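Local structure of sister chromatid cohesion protein (Chaetomium thermophilum, 5T8V) at residues I1132-Q1137 with I1167-S1172; K1160-T1165 with K1186-K1191. The protein is a sister chromatid cohesion protein of the SCC2/Nipped-B family that probably loads cohesin onto chromatin, represented here by its C-terminal HEAT-repeat fragment. All coordinates share one frame; numbering follows the deposited sequence.

Contact 1: I1132-Q1137 with I1167-S1172; sequences IATSTQ and ITLATS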
# COMPACT_ATOMS: atom_id res chain seq x y z
N ILE A 1132 -28.48 -29.18 30.25
CA ILE A 1132 -28.63 -29.13 28.80
C ILE A 1132 -27.59 -28.21 28.19
O ILE A 1132 -27.07 -28.47 27.10
CB ILE A 1132 -30.06 -28.70 28.43
CG1 ILE A 1132 -31.07 -29.76 28.89
CG2 ILE A 1132 -30.19 -28.49 26.92
CD1 ILE A 1132 -32.52 -29.33 28.77
N ALA A 1133 -27.27 -27.11 28.88
CA ALA A 1133 -26.35 -26.12 28.30
C ALA A 1133 -24.91 -26.63 28.27
O ALA A 1133 -24.15 -26.24 27.38
CB ALA A 1133 -26.43 -24.82 29.09
N THR A 1134 -24.53 -27.49 29.21
CA THR A 1134 -23.14 -27.90 29.37
C THR A 1134 -22.91 -29.36 29.01
O THR A 1134 -21.87 -29.93 29.38
CB THR A 1134 -22.67 -27.63 30.80
OG1 THR A 1134 -23.43 -28.42 31.72
CG2 THR A 1134 -22.83 -26.15 31.15
N SER A 1135 -23.84 -29.99 28.30
CA SER A 1135 -23.72 -31.39 27.94
C SER A 1135 -23.35 -31.61 26.48
O SER A 1135 -22.73 -32.63 26.16
CB SER A 1135 -25.03 -32.13 28.23
OG SER A 1135 -25.32 -32.14 29.62
N THR A 1136 -23.71 -30.69 25.60
CA THR A 1136 -23.40 -30.80 24.18
C THR A 1136 -22.96 -29.45 23.66
O THR A 1136 -23.01 -28.43 24.36
CB THR A 1136 -24.60 -31.32 23.37
OG1 THR A 1136 -25.79 -30.61 23.77
CG2 THR A 1136 -24.80 -32.81 23.60
N GLN A 1137 -22.51 -29.44 22.40
CA GLN A 1137 -22.01 -28.23 21.75
C GLN A 1137 -22.80 -27.88 20.50
O GLN A 1137 -22.29 -27.20 19.61
CB GLN A 1137 -20.53 -28.41 21.41
CG GLN A 1137 -19.76 -27.11 21.30
CD GLN A 1137 -18.26 -27.31 21.48
OE1 GLN A 1137 -17.59 -26.45 22.05
NE2 GLN A 1137 -17.74 -28.43 21.01
N ILE A 1167 -18.05 -19.11 32.46
CA ILE A 1167 -16.61 -19.16 32.26
C ILE A 1167 -16.23 -20.40 31.47
O ILE A 1167 -15.33 -20.37 30.62
CB ILE A 1167 -15.88 -19.11 33.62
CG1 ILE A 1167 -16.18 -17.79 34.34
CG2 ILE A 1167 -14.37 -19.27 33.42
CD1 ILE A 1167 -15.67 -17.73 35.76
N THR A 1168 -16.93 -21.51 31.72
CA THR A 1168 -16.63 -22.76 31.02
C THR A 1168 -17.13 -22.72 29.58
O THR A 1168 -16.42 -23.13 28.65
CB THR A 1168 -17.26 -23.94 31.76
OG1 THR A 1168 -16.85 -23.91 33.14
CG2 THR A 1168 -16.84 -25.26 31.15
N LEU A 1169 -18.35 -22.23 29.37
CA LEU A 1169 -18.91 -22.17 28.02
C LEU A 1169 -18.20 -21.16 27.14
O LEU A 1169 -18.29 -21.26 25.91
CB LEU A 1169 -20.40 -21.84 28.10
CG LEU A 1169 -21.28 -22.89 28.78
CD1 LEU A 1169 -22.67 -22.34 29.07
CD2 LEU A 1169 -21.38 -24.15 27.93
N ALA A 1170 -17.48 -20.20 27.73
CA ALA A 1170 -16.74 -19.24 26.92
C ALA A 1170 -15.63 -19.91 26.11
O ALA A 1170 -15.18 -19.34 25.11
CB ALA A 1170 -16.14 -18.15 27.81
N THR A 1171 -15.18 -21.10 26.53
CA THR A 1171 -14.16 -21.84 25.81
C THR A 1171 -14.74 -22.82 24.80
O THR A 1171 -14.05 -23.76 24.39
CB THR A 1171 -13.25 -22.58 26.80
OG1 THR A 1171 -13.99 -23.63 27.43
CG2 THR A 1171 -12.71 -21.63 27.86
N SER A 1172 -16.00 -22.64 24.41
CA SER A 1172 -16.64 -23.53 23.46
C SER A 1172 -16.24 -23.17 22.03
O SER A 1172 -15.95 -22.02 21.72
CB SER A 1172 -18.16 -23.47 23.62
OG SER A 1172 -18.79 -24.38 22.74
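Gln1137 and Ser1172 meet through a hydrogen bond between side chains, while Leu1169 packs on Ala1133 and Thr1134 nearer the helices. Gln1137 leaves the backbone with CG anti to its own N (chi1 -156°) and runs extended, which carries the amide across to the serine. CB stays clear of Ser1172, CG and then CD pass beside the hydroxyl, with 3.2 Å between Gln1137 CD and Ser1172 OG, and at the end OE1 accepts a hydrogen bond from that OG. The modelled length, 2.5 Å from Ser1172 OG to Gln1137 OE1, is too short to be read literally at this resolution. The same oxygen also accepts from the backbone N of Thr1173, so a long amide side chain suits a place where one acceptor serves two donors.

Within this largely helical HEAT-repeat fragment, the contact joins the chain leaving helix 1115-1133 to the type I beta turn from Leu1169 to Ser1172. The turn is held by the backbone bond from Ser1172 N to Leu1169 O (3.1 Å), beside which Thr1171 OG1 donates to Thr1168 O in the carbonyl plane. Leucine suits its buried place among Ile1177, Ala1181 and Val1145; its CD2 lies against the backbone carbonyl of Ala1133 and, at 4.1 Å from Leu1169 CD2, Thr1134 CG2, the two side chains crossing at about a right angle. Thr1134 OG1 bonds back to Thr1130 O.

Contact 2: K1160-T1165 with K1186-K1191; sequences KETGVT and KALHTK
Leu1188, on helix 1175-1191, sets its CD1 against Gly1163 and Thr1162, where helix 1163-1169 begins. This is helix-to-helix packing inside the alpha-helical HEAT-repeat fold of the C-terminal fragment, with the side of one helix set against the first turn of another.

Across the contact the interaction is entirely van der Waals. Leu1188 carries it with one methyl: CD1 lies 4.0 Å from Gly1163 CA and 4.1 Å from Gly1163 N, so it rests on bare backbone. Glycine suits this position because, with no side chain, it leaves its main chain open to the leucine. A chi1 of -171° swings the leucine's CG to the far side of CB from its backbone N, and from there CD1 reaches the glycine. Beside the glycine, Thr1162 adds its methyl, with CG2 4.4 Å from Leu1188 CD1, a looser touch. Asn1152 of helix 1139-1154, which touches both Thr1162 and Leu1188, and Ile1196 complete the surroundings of the buried leucine.

Hydrogen bonds work within each segment. Thr1162 occupies the N-cap position, yet its side chain makes no capping bond; its carbonyl O accepts only weakly from Thr1165 N. On the other helix, the hydroxyl of Thr1190 is accommodated by bonding to the backbone one turn earlier. Lys1186 O accepts both from Thr1190 N and, at 2.8 Å, from Thr1190 OG1, the two donors approaching from opposite faces of the carbonyl plane, with OG1 lying 37° out of it.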
# COMPACT_ATOMS: atom_id res chain seq x y z
N LYS A 1160 -22.93 -16.90 42.13
CA LYS A 1160 -22.17 -18.10 42.45
C LYS A 1160 -22.68 -19.30 41.66
O LYS A 1160 -21.89 -20.12 41.18
CB LYS A 1160 -22.24 -18.38 43.95
CG LYS A 1160 -21.52 -17.36 44.80
CD LYS A 1160 -21.59 -17.70 46.28
CE LYS A 1160 -20.81 -16.69 47.12
NZ LYS A 1160 -20.85 -17.01 48.57
N GLU A 1161 -24.00 -19.42 41.51
CA GLU A 1161 -24.61 -20.54 40.81
C GLU A 1161 -24.43 -20.48 39.30
O GLU A 1161 -24.93 -21.37 38.61
CB GLU A 1161 -26.10 -20.61 41.14
CG GLU A 1161 -26.42 -20.81 42.61
CD GLU A 1161 -27.90 -20.59 42.92
OE1 GLU A 1161 -28.34 -19.42 42.94
OE2 GLU A 1161 -28.61 -21.59 43.14
N THR A 1162 -23.75 -19.46 38.78
CA THR A 1162 -23.77 -19.20 37.34
C THR A 1162 -22.37 -18.96 36.78
O THR A 1162 -22.08 -19.35 35.65
CB THR A 1162 -24.66 -17.99 37.06
OG1 THR A 1162 -26.01 -18.29 37.46
CG2 THR A 1162 -24.65 -17.62 35.60
N GLY A 1163 -21.50 -18.33 37.56
CA GLY A 1163 -20.19 -17.93 37.08
C GLY A 1163 -19.40 -19.02 36.37
O GLY A 1163 -19.07 -18.88 35.19
N VAL A 1164 -19.10 -20.10 37.08
CA VAL A 1164 -18.25 -21.15 36.53
C VAL A 1164 -18.83 -21.70 35.24
O VAL A 1164 -18.09 -22.05 34.31
CB VAL A 1164 -18.04 -22.27 37.57
CG1 VAL A 1164 -17.34 -23.48 36.95
CG2 VAL A 1164 -17.24 -21.75 38.76
N THR A 1165 -20.16 -21.77 35.14
CA THR A 1165 -20.78 -22.32 33.94
C THR A 1165 -20.46 -21.45 32.72
O THR A 1165 -20.07 -21.97 31.67
CB THR A 1165 -22.29 -22.45 34.13
OG1 THR A 1165 -22.55 -23.41 35.16
CG2 THR A 1165 -22.97 -22.91 32.84
N LYS A 1186 -17.89 -11.73 31.28
CA LYS A 1186 -17.29 -10.40 31.36
C LYS A 1186 -18.14 -9.47 32.22
O LYS A 1186 -17.62 -8.79 33.11
CB LYS A 1186 -17.10 -9.83 29.96
CG LYS A 1186 -16.72 -8.36 29.93
CD LYS A 1186 -16.26 -7.91 28.55
CE LYS A 1186 -17.30 -8.24 27.47
NZ LYS A 1186 -17.01 -7.54 26.18
N ALA A 1187 -19.44 -9.42 31.96
CA ALA A 1187 -20.32 -8.57 32.76
C ALA A 1187 -20.37 -9.05 34.21
O ALA A 1187 -20.31 -8.24 35.14
CB ALA A 1187 -21.72 -8.55 32.16
N LEU A 1188 -20.47 -10.36 34.41
CA LEU A 1188 -20.54 -10.90 35.76
C LEU A 1188 -19.29 -10.56 36.56
O LEU A 1188 -19.37 -10.19 37.73
CB LEU A 1188 -20.76 -12.41 35.70
CG LEU A 1188 -21.09 -13.11 37.02
CD1 LEU A 1188 -21.97 -14.33 36.76
CD2 LEU A 1188 -19.81 -13.53 37.74
N HIS A 1189 -18.11 -10.68 35.93
CA HIS A 1189 -16.88 -10.26 36.59
C HIS A 1189 -16.88 -8.76 36.84
O HIS A 1189 -16.40 -8.29 37.88
CB HIS A 1189 -15.67 -10.67 35.76
CG HIS A 1189 -14.40 -10.00 36.19
ND1 HIS A 1189 -13.99 -8.78 35.68
CD2 HIS A 1189 -13.44 -10.38 37.06
CE1 HIS A 1189 -12.84 -8.44 36.24
NE2 HIS A 1189 -12.48 -9.39 37.08
N THR A 1190 -17.41 -7.98 35.89
CA THR A 1190 -17.48 -6.53 36.07
C THR A 1190 -18.25 -6.18 37.33
O THR A 1190 -17.80 -5.35 38.13
CB THR A 1190 -18.14 -5.89 34.84
OG1 THR A 1190 -17.31 -6.09 33.69
CG2 THR A 1190 -18.35 -4.39 35.05
N LYS A 1191 -19.41 -6.80 37.54
CA LYS A 1191 -20.25 -6.47 38.68
C LYS A 1191 -19.88 -7.25 39.94
O LYS A 1191 -20.11 -6.75 41.05
CB LYS A 1191 -21.72 -6.71 38.35
CG LYS A 1191 -22.15 -6.19 36.99
CD LYS A 1191 -23.65 -5.95 36.95
CE LYS A 1191 -24.26 -6.36 35.62
NZ LYS A 1191 -24.51 -7.82 35.57

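Contacts 1 and 2 lie about 14 Å apart between centres and share helix 1163-1169: contact 2 uses its beginning, contact 1 the chain around its far end. The segments alternate along the sequence, 1132-1137, 1160-1165, 1167-1172, then 1186-1191. The contacts also touch directly, with Thr1134 CG2 3.7 Å from Thr1165 CG2. All four segments lie in the sister chromatid cohesion C-terminus region, and the contact centres are about 42 and 44 Å from the centre of the chain. Together they join helix 1163-1169 to helix 1115-1133, beyond the intervening helix 1139-1154, and to the next helix, 1175-1191, in this part of the cohesin loader.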